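Local atomic coordinates of probable amino acid aminotransferase (Mycobacterium tuberculosis, PDB entry 6Q1R), a protein that belongs to the class IV aminotransferase family, whose members are built around pyridoxal-5'-phosphate, and has that molecule bound in the model. Residues 186-191 with 252-257; 246-251 with 271-276; 179-184 with 236-241. One frame throughout, in Å; residues are numbered along the deposited sequence.

Contact 1: 186-191 with 252-257; sequences PRSTVV and LVSSMT. With PLP (pyridoxal-5'-phosphate), chain H.
OG of S188 packs on CB of S254 (3.7 Å) just beyond the paired strands, where the chains reach one PLP molecule: backbone of 187-188 beside its ring, S255 at its phosphate. CB of S188 also rests against CB of L252 (3.6 Å), and CA of S188 makes a bent, weak CA-H...O contact with O of V253.

Next to it T189 and V253 form a hydrogen-bonded pair. T189 N reaches V253 O at 3.0 Å and 172°, and V253 N returns an equally straight bond to T189 O. The next pair, V190 with L252, is non-hydrogen-bonded; there CG2 of V190 lies alongside CD2 of L252 at 3.8 Å, both side chains pointing the same way. On the face carrying T189 and V253, CG2 of V191 touches CG2 of V253 at 3.6 Å, the two valines crossing at a slant. In both, CG2 stands beside the backbone N, and these are the branches that meet.

Strands 189-194 and 249-253 belong to the mixed sheet of the fold type IV architecture common to class IV aminotransferases, with PLP lying at their ends. R187 and S188 pass along one side of its ring, C of S188 being 3.3 Å from C6 of PLP. S255 N donates to O1P of PLP at 2.6 Å (136°). The S255 hydroxyl bonds the same oxygen, although its modelled length is too short to be trusted, and H49 is a further partner of that hydroxyl. R52, T218 and T219 also hydrogen-bond PLP. The turn that presents S255 is closed by OG of S254, which donates to O of T257 (2.8 Å) from well off the carbonyl axis, the donor tilted 30° from the carbonyl plane.

Contact 2: 246-251 with 271-276; sequences DSQGIW and PRTPIA
The hydroxyl of T273 donates to the backbone O of Q248, OG1 to O 2.6 Å, lying in the carbonyl plane on a lone pair. With chi1 at -46°, OG1 stands beside the backbone N of T273 while CG2 is swung toward the Q248 side chain. That methyl lies 3.3 Å from OE1 of Q248 and near CB of the same residue, the two side chains crossing at about a right angle. Beyond CG the glutamine is extended, which brings OE1 to the threonine methyl. Both residues also touch a crystal neighbour, so the outer part of this pair may owe something to the lattice.

The contact joins the entry of strand 249-253, in the mixed sheet, to the entry of the C-terminal helix 275-286. After strand 249-253 the chain returns along its antiparallel neighbour 259-265, passes the short strand 268-269 and enters the helix, whose start thereby meets the beginning of the first strand; A276 also touches R261 of strand 259-265. O of T273 accepts N of A276 at 3.0 Å, three residues on, as the chain turns toward the helix.

Deeper in, W251 offers the edge of its indole to this turn. CH2 of W251 approaches CG2 of I275 at 4.0 Å and CZ2 of W251 approaches CA of A276 at 3.9 Å, both partners lying near the ring plane. The six-membered ring is folded back along its own strand, with CH2 of W251 3.7 Å from CA of G249, a position at which glycine has no side chain to obstruct it. F279, one turn further along the helix, stacks on the indole. Backbone bonds from Q248 and G249 to A193 fix the strand against 189-194.

Contact 3: 179-184 with 236-241; sequences DGYVLE and YRALRV. With PLP (pyridoxal-5'-phosphate), chain H.
L239 O is approached by two successive residues of 179-184. V182 N donates to it at 2.7 Å and 169°, from a position tilted out of the carbonyl plane, and the CA-H of Y181 adds a weaker contact, CA to O 3.2 Å. This carbonyl oxygen also sits near the plane of the Y181 ring, at its edge.

The R240 side chain starts out away from 179-184, but a bend at chi3 (78°) brings the guanidinium back over it. NH1 of R240 comes down on one face of the Y181 ring, offset toward the rim and 3.3 Å from CE1 of Y181, in a cation-pi arrangement. The two planes stand 81° apart, so the guanidinium presents an edge to the ring while its own face is turned to O of G180, 3.6 Å from CZ of R240. NH2 of R240 makes a weak bond to O of D179 (3.3 Å). CB of A238 also packs against the tyrosine, 3.8 Å from CD1 of Y181. On the inner side CB of V182 meets CB of L239 at 4.0 Å.

The first segment lies in the loop linking strands 172-176 and 189-194, the second leads from strand 233-236 into helix 241-245, with R240 at its N-cap. The loop 179-184 continues inward to E184. OE1 of E184 lies 3.4 Å from N1 of PLP, out of the ring plane, a position consistent with the glutamate near the pyridine nitrogen in fold type IV relatives. A weak bond from L215 N reaches the same OE1.

Further out, S177 OG pairs with Y181 N and D243 OD2 with R240 N. Backbone bonds tie L183 and E184 to F175, and V182 packs on I174.

Overall arrangement
The three contacts lie 16 to 17 Å apart between centres. Along the chain, segments 179-184 and 186-191 come first, followed by 236-241, 246-251, 252-257 and 271-276; contact 1 therefore interlaces with both others, whereas contact 3 closes before contact 2 opens. Contacts 1 and 2 share strand 249-253 and are joined by a probable hydrogen bond from W251 N to V191 O. Contacts 1 and 3 touch through V190 and E184, and both reach PLP. Contact 1 is buried near the centre of the chain, with the PLP site at one end of its strands, the C-terminal helix at the other, and the 179-184 loop alongside.

Contact 1: 186-191 with 252-257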
# COMPACT_ATOMS: atom_id res chain seq x y z
N PRO B 186 -10.13 -8.86 2.55
CA PRO B 186 -9.43 -7.67 2.02
C PRO B 186 -10.24 -6.38 2.15
O PRO B 186 -9.65 -5.30 2.10
CB PRO B 186 -9.18 -8.04 0.55
CG PRO B 186 -10.19 -9.11 0.24
CD PRO B 186 -10.36 -9.88 1.52
N ARG B 187 -11.57 -6.47 2.32
CA ARG B 187 -12.37 -5.27 2.53
C ARG B 187 -13.47 -5.50 3.57
O ARG B 187 -14.45 -4.75 3.59
CB ARG B 187 -13.00 -4.78 1.22
CG ARG B 187 -13.84 -5.83 0.50
CD ARG B 187 -14.23 -5.38 -0.90
NE ARG B 187 -14.85 -6.46 -1.68
CZ ARG B 187 -15.11 -6.38 -2.98
NH1 ARG B 187 -14.81 -5.27 -3.65
NH2 ARG B 187 -15.67 -7.40 -3.61
N SER B 188 -13.33 -6.51 4.43
CA SER B 188 -14.39 -6.88 5.35
C SER B 188 -13.79 -7.60 6.54
O SER B 188 -12.66 -8.09 6.50
CB SER B 188 -15.43 -7.78 4.66
OG SER B 188 -16.22 -7.06 3.73
N THR B 189 -14.58 -7.66 7.62
CA THR B 189 -14.25 -8.41 8.82
C THR B 189 -15.16 -9.62 8.93
O THR B 189 -16.36 -9.54 8.64
CB THR B 189 -14.36 -7.54 10.08
OG1 THR B 189 -14.75 -8.35 11.19
CG2 THR B 189 -15.38 -6.42 9.87
N VAL B 190 -14.58 -10.76 9.33
CA VAL B 190 -15.28 -12.04 9.36
C VAL B 190 -16.03 -12.19 10.68
O VAL B 190 -15.46 -11.97 11.76
CB VAL B 190 -14.30 -13.21 9.15
CG1 VAL B 190 -15.02 -14.53 9.34
CG2 VAL B 190 -13.66 -13.13 7.78
N VAL B 191 -17.30 -12.59 10.60
CA VAL B 191 -18.14 -12.85 11.76
C VAL B 191 -18.77 -14.23 11.60
O VAL B 191 -19.21 -14.60 10.50
CB VAL B 191 -19.23 -11.78 11.93
CG1 VAL B 191 -20.08 -12.06 13.16
CG2 VAL B 191 -18.60 -10.40 12.04
N LEU B 252 -19.33 -11.41 5.75
CA LEU B 252 -18.31 -10.39 5.56
C LEU B 252 -18.96 -9.05 5.87
O LEU B 252 -19.81 -8.57 5.10
CB LEU B 252 -17.73 -10.45 4.15
CG LEU B 252 -16.98 -11.75 3.87
CD1 LEU B 252 -16.41 -11.74 2.47
CD2 LEU B 252 -15.88 -11.96 4.91
N VAL B 253 -18.56 -8.45 6.98
CA VAL B 253 -19.20 -7.24 7.50
C VAL B 253 -18.32 -6.04 7.19
O VAL B 253 -17.09 -6.11 7.29
CB VAL B 253 -19.45 -7.38 9.01
CG1 VAL B 253 -20.23 -6.20 9.54
CG2 VAL B 253 -20.19 -8.68 9.28
N SER B 254 -18.94 -4.95 6.75
CA SER B 254 -18.23 -3.73 6.42
C SER B 254 -19.22 -2.57 6.42
O SER B 254 -20.43 -2.77 6.45
CB SER B 254 -17.52 -3.85 5.07
OG SER B 254 -18.45 -4.07 4.02
N SER B 255 -18.68 -1.35 6.40
CA SER B 255 -19.53 -0.17 6.48
C SER B 255 -20.37 -0.01 5.22
O SER B 255 -21.51 0.47 5.30
CB SER B 255 -18.69 1.08 6.70
OG SER B 255 -18.02 1.02 7.94
N MET B 256 -19.83 -0.39 4.07
CA MET B 256 -20.53 -0.26 2.79
C MET B 256 -21.41 -1.48 2.53
O MET B 256 -22.64 -1.36 2.40
CB MET B 256 -19.50 -0.06 1.68
CG MET B 256 -20.07 0.47 0.38
SD MET B 256 -21.17 1.87 0.66
CE MET B 256 -20.07 3.01 1.50
N THR B 257 -20.80 -2.66 2.44
CA THR B 257 -21.53 -3.92 2.36
C THR B 257 -21.87 -4.34 3.78
O THR B 257 -21.03 -4.90 4.49
CB THR B 257 -20.70 -4.99 1.67
OG1 THR B 257 -19.92 -4.39 0.62
CG2 THR B 257 -21.60 -6.07 1.09
N1 PLP H . -11.18 -5.01 6.60
C2 PLP H . -10.40 -4.21 5.83
C2A PLP H . -9.09 -4.71 5.28
C3 PLP H . -10.86 -2.83 5.52
O3 PLP H . -10.11 -1.99 4.75
C4 PLP H . -12.16 -2.39 6.07
C4A PLP H . -12.58 -1.00 5.77
C5 PLP H . -12.91 -3.36 6.91
C6 PLP H . -12.36 -4.63 7.11
C5A PLP H . -14.26 -3.06 7.54
O4P PLP H . -14.28 -1.85 8.30
P PLP H . -15.70 -1.21 8.71
O1P PLP H . -16.35 -0.74 7.43
O2P PLP H . -15.47 -0.04 9.64
O3P PLP H . -16.54 -2.25 9.41

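Contact 2: 246-251 with 271-276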
# COMPACT_ATOMS: atom_id res chain seq x y z
N ASP B 246 -17.71 -25.73 9.99
CA ASP B 246 -18.59 -26.28 11.02
C ASP B 246 -19.52 -25.23 11.62
O ASP B 246 -20.24 -25.54 12.57
CB ASP B 246 -17.76 -26.93 12.13
CG ASP B 246 -17.01 -28.17 11.66
OD1 ASP B 246 -17.27 -28.63 10.52
OD2 ASP B 246 -16.17 -28.69 12.43
N SER B 247 -19.52 -24.02 11.09
CA SER B 247 -20.34 -22.95 11.63
C SER B 247 -21.75 -23.00 11.04
O SER B 247 -22.02 -23.73 10.08
CB SER B 247 -19.70 -21.59 11.34
OG SER B 247 -19.76 -21.30 9.96
N GLN B 248 -22.64 -22.22 11.64
CA GLN B 248 -23.99 -22.08 11.11
C GLN B 248 -24.12 -20.90 10.14
O GLN B 248 -25.12 -20.82 9.42
CB GLN B 248 -25.00 -21.93 12.24
CG GLN B 248 -25.11 -23.18 13.11
CD GLN B 248 -26.32 -23.17 14.02
OE1 GLN B 248 -27.20 -22.32 13.88
NE2 GLN B 248 -26.35 -24.09 14.98
N GLY B 249 -23.16 -19.98 10.14
CA GLY B 249 -23.17 -18.90 9.19
C GLY B 249 -21.87 -18.11 9.15
O GLY B 249 -21.19 -17.96 10.16
N ILE B 250 -21.53 -17.60 7.97
CA ILE B 250 -20.35 -16.76 7.77
C ILE B 250 -20.80 -15.48 7.08
O ILE B 250 -21.60 -15.51 6.14
CB ILE B 250 -19.27 -17.48 6.93
CG1 ILE B 250 -19.02 -18.89 7.48
CG2 ILE B 250 -17.99 -16.65 6.89
CD1 ILE B 250 -18.02 -19.69 6.67
N TRP B 251 -20.27 -14.35 7.54
CA TRP B 251 -20.60 -13.06 6.95
C TRP B 251 -19.34 -12.24 6.79
O TRP B 251 -18.39 -12.36 7.57
CB TRP B 251 -21.61 -12.29 7.80
CG TRP B 251 -22.96 -12.92 7.83
CD1 TRP B 251 -24.00 -12.67 6.98
CD2 TRP B 251 -23.41 -13.92 8.74
NE1 TRP B 251 -25.08 -13.45 7.32
CE2 TRP B 251 -24.74 -14.23 8.39
CE3 TRP B 251 -22.83 -14.59 9.82
CZ2 TRP B 251 -25.50 -15.17 9.09
CZ3 TRP B 251 -23.58 -15.52 10.51
CH2 TRP B 251 -24.90 -15.80 10.14
N PRO B 271 -24.44 -24.62 3.89
CA PRO B 271 -25.90 -24.61 4.05
C PRO B 271 -26.36 -23.39 4.82
O PRO B 271 -25.66 -22.86 5.68
CB PRO B 271 -26.17 -25.91 4.82
CG PRO B 271 -24.93 -26.11 5.64
CD PRO B 271 -23.79 -25.59 4.79
N ARG B 272 -27.58 -22.96 4.50
CA ARG B 272 -28.23 -21.83 5.15
C ARG B 272 -28.95 -22.24 6.43
O ARG B 272 -29.42 -23.37 6.57
CB ARG B 272 -29.19 -21.11 4.21
CG ARG B 272 -28.45 -20.19 3.28
CD ARG B 272 -29.31 -19.11 2.68
NE ARG B 272 -30.49 -19.66 2.03
CZ ARG B 272 -30.55 -19.92 0.73
NH1 ARG B 272 -29.50 -19.66 -0.04
NH2 ARG B 272 -31.66 -20.42 0.19
N THR B 273 -29.03 -21.28 7.34
CA THR B 273 -29.57 -21.43 8.68
C THR B 273 -30.59 -20.33 8.93
O THR B 273 -30.46 -19.23 8.38
CB THR B 273 -28.43 -21.35 9.70
OG1 THR B 273 -27.33 -22.16 9.25
CG2 THR B 273 -28.85 -21.82 11.06
N PRO B 274 -31.62 -20.60 9.74
CA PRO B 274 -32.58 -19.54 10.09
C PRO B 274 -31.94 -18.28 10.64
O PRO B 274 -32.51 -17.19 10.53
CB PRO B 274 -33.48 -20.23 11.12
CG PRO B 274 -33.51 -21.65 10.67
CD PRO B 274 -32.15 -21.94 10.06
N ILE B 275 -30.74 -18.40 11.22
CA ILE B 275 -30.04 -17.26 11.78
C ILE B 275 -29.69 -16.21 10.73
O ILE B 275 -29.35 -15.07 11.08
CB ILE B 275 -28.77 -17.76 12.51
CG1 ILE B 275 -28.22 -16.67 13.43
CG2 ILE B 275 -27.73 -18.20 11.50
CD1 ILE B 275 -27.74 -17.18 14.77
N ALA B 276 -29.75 -16.56 9.44
CA ALA B 276 -29.33 -15.61 8.41
C ALA B 276 -30.26 -14.41 8.31
O ALA B 276 -29.79 -13.30 8.03
CB ALA B 276 -29.23 -16.32 7.05

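Contact 3: 179-184 with 236-241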
# COMPACT_ATOMS: atom_id res chain seq x y z
N ASP B 179 0.13 -19.77 10.29
CA ASP B 179 -0.13 -20.83 11.27
C ASP B 179 -1.55 -21.37 11.19
O ASP B 179 -1.88 -22.29 11.94
CB ASP B 179 0.16 -20.32 12.69
CG ASP B 179 -0.21 -18.87 12.88
OD1 ASP B 179 -0.00 -18.06 11.95
OD2 ASP B 179 -0.71 -18.52 13.97
N GLY B 180 -2.38 -20.84 10.30
CA GLY B 180 -3.68 -21.41 10.03
C GLY B 180 -4.87 -20.79 10.74
O GLY B 180 -5.90 -21.45 10.86
N TYR B 181 -4.75 -19.55 11.22
CA TYR B 181 -5.86 -18.89 11.89
C TYR B 181 -6.51 -17.86 10.97
O TYR B 181 -5.83 -17.14 10.23
CB TYR B 181 -5.39 -18.22 13.19
CG TYR B 181 -4.97 -19.23 14.24
CD1 TYR B 181 -5.91 -20.06 14.84
CD2 TYR B 181 -3.64 -19.35 14.62
CE1 TYR B 181 -5.53 -20.99 15.80
CE2 TYR B 181 -3.26 -20.27 15.58
CZ TYR B 181 -4.20 -21.08 16.17
OH TYR B 181 -3.82 -22.00 17.12
N VAL B 182 -7.84 -17.79 11.02
CA VAL B 182 -8.60 -16.87 10.18
C VAL B 182 -8.29 -15.43 10.57
O VAL B 182 -8.32 -15.07 11.75
CB VAL B 182 -10.10 -17.16 10.28
CG1 VAL B 182 -10.90 -16.14 9.47
CG2 VAL B 182 -10.39 -18.58 9.83
N LEU B 183 -8.01 -14.59 9.56
CA LEU B 183 -7.64 -13.21 9.80
C LEU B 183 -8.81 -12.31 9.44
O LEU B 183 -9.63 -11.97 10.32
CB LEU B 183 -6.37 -12.87 9.02
CG LEU B 183 -5.09 -13.57 9.48
CD1 LEU B 183 -3.96 -13.34 8.50
CD2 LEU B 183 -4.70 -13.07 10.86
N GLU B 184 -8.96 -11.90 8.19
CA GLU B 184 -10.03 -10.99 7.79
C GLU B 184 -10.15 -11.05 6.28
O GLU B 184 -9.40 -11.76 5.61
CB GLU B 184 -9.75 -9.55 8.25
CG GLU B 184 -8.53 -8.93 7.61
CD GLU B 184 -8.35 -7.47 7.99
OE1 GLU B 184 -9.26 -6.91 8.63
OE2 GLU B 184 -7.29 -6.89 7.65
N TYR B 236 -14.52 -12.97 21.11
CA TYR B 236 -13.40 -13.01 20.17
C TYR B 236 -12.63 -14.30 20.40
O TYR B 236 -12.17 -14.56 21.52
CB TYR B 236 -12.49 -11.80 20.35
CG TYR B 236 -13.14 -10.45 20.12
CD1 TYR B 236 -12.88 -9.72 18.97
CD2 TYR B 236 -14.02 -9.91 21.05
CE1 TYR B 236 -13.48 -8.49 18.75
CE2 TYR B 236 -14.62 -8.68 20.84
CZ TYR B 236 -14.35 -7.98 19.69
OH TYR B 236 -14.94 -6.76 19.47
N ARG B 237 -12.49 -15.11 19.36
CA ARG B 237 -11.79 -16.38 19.46
C ARG B 237 -10.90 -16.56 18.24
O ARG B 237 -11.11 -15.96 17.19
CB ARG B 237 -12.74 -17.59 19.56
CG ARG B 237 -13.67 -17.61 20.76
CD ARG B 237 -14.43 -18.94 20.78
NE ARG B 237 -15.56 -18.96 21.71
CZ ARG B 237 -16.49 -19.92 21.72
NH1 ARG B 237 -16.43 -20.92 20.86
NH2 ARG B 237 -17.48 -19.87 22.60
N ALA B 238 -9.89 -17.42 18.39
CA ALA B 238 -9.06 -17.84 17.27
C ALA B 238 -9.84 -18.85 16.44
O ALA B 238 -10.27 -19.88 16.96
CB ALA B 238 -7.75 -18.44 17.77
N LEU B 239 -10.02 -18.55 15.16
CA LEU B 239 -10.80 -19.39 14.27
C LEU B 239 -9.89 -20.05 13.25
O LEU B 239 -8.88 -19.49 12.84
CB LEU B 239 -11.88 -18.58 13.56
CG LEU B 239 -12.83 -17.76 14.43
CD1 LEU B 239 -13.70 -16.84 13.58
CD2 LEU B 239 -13.69 -18.68 15.30
N ARG B 240 -10.27 -21.26 12.86
CA ARG B 240 -9.61 -22.00 11.80
C ARG B 240 -10.59 -22.26 10.67
O ARG B 240 -11.80 -22.08 10.82
CB ARG B 240 -9.04 -23.33 12.32
CG ARG B 240 -8.04 -23.21 13.46
CD ARG B 240 -7.36 -24.55 13.70
NE ARG B 240 -6.31 -24.85 12.73
CZ ARG B 240 -5.08 -24.33 12.77
NH1 ARG B 240 -4.75 -23.47 13.72
NH2 ARG B 240 -4.20 -24.66 11.84
N VAL B 241 -10.04 -22.66 9.52
CA VAL B 241 -10.88 -22.90 8.35
C VAL B 241 -11.90 -23.99 8.65
O VAL B 241 -13.05 -23.92 8.20
CB VAL B 241 -10.01 -23.26 7.13
CG1 VAL B 241 -10.86 -23.41 5.89
CG2 VAL B 241 -8.94 -22.20 6.93
N1 PLP H . -11.18 -5.01 6.60
C2 PLP H . -10.40 -4.21 5.83
C2A PLP H . -9.09 -4.71 5.28
C3 PLP H . -10.86 -2.83 5.52
O3 PLP H . -10.11 -1.99 4.75
C4 PLP H . -12.16 -2.39 6.07
C4A PLP H . -12.58 -1.00 5.77
C5 PLP H . -12.91 -3.36 6.91
C6 PLP H . -12.36 -4.63 7.11
C5A PLP H . -14.26 -3.06 7.54
O4P PLP H . -14.28 -1.85 8.30
P PLP H . -15.70 -1.21 8.71
O1P PLP H . -16.35 -0.74 7.43
O2P PLP H . -15.47 -0.04 9.64
O3P PLP H . -16.54 -2.25 9.41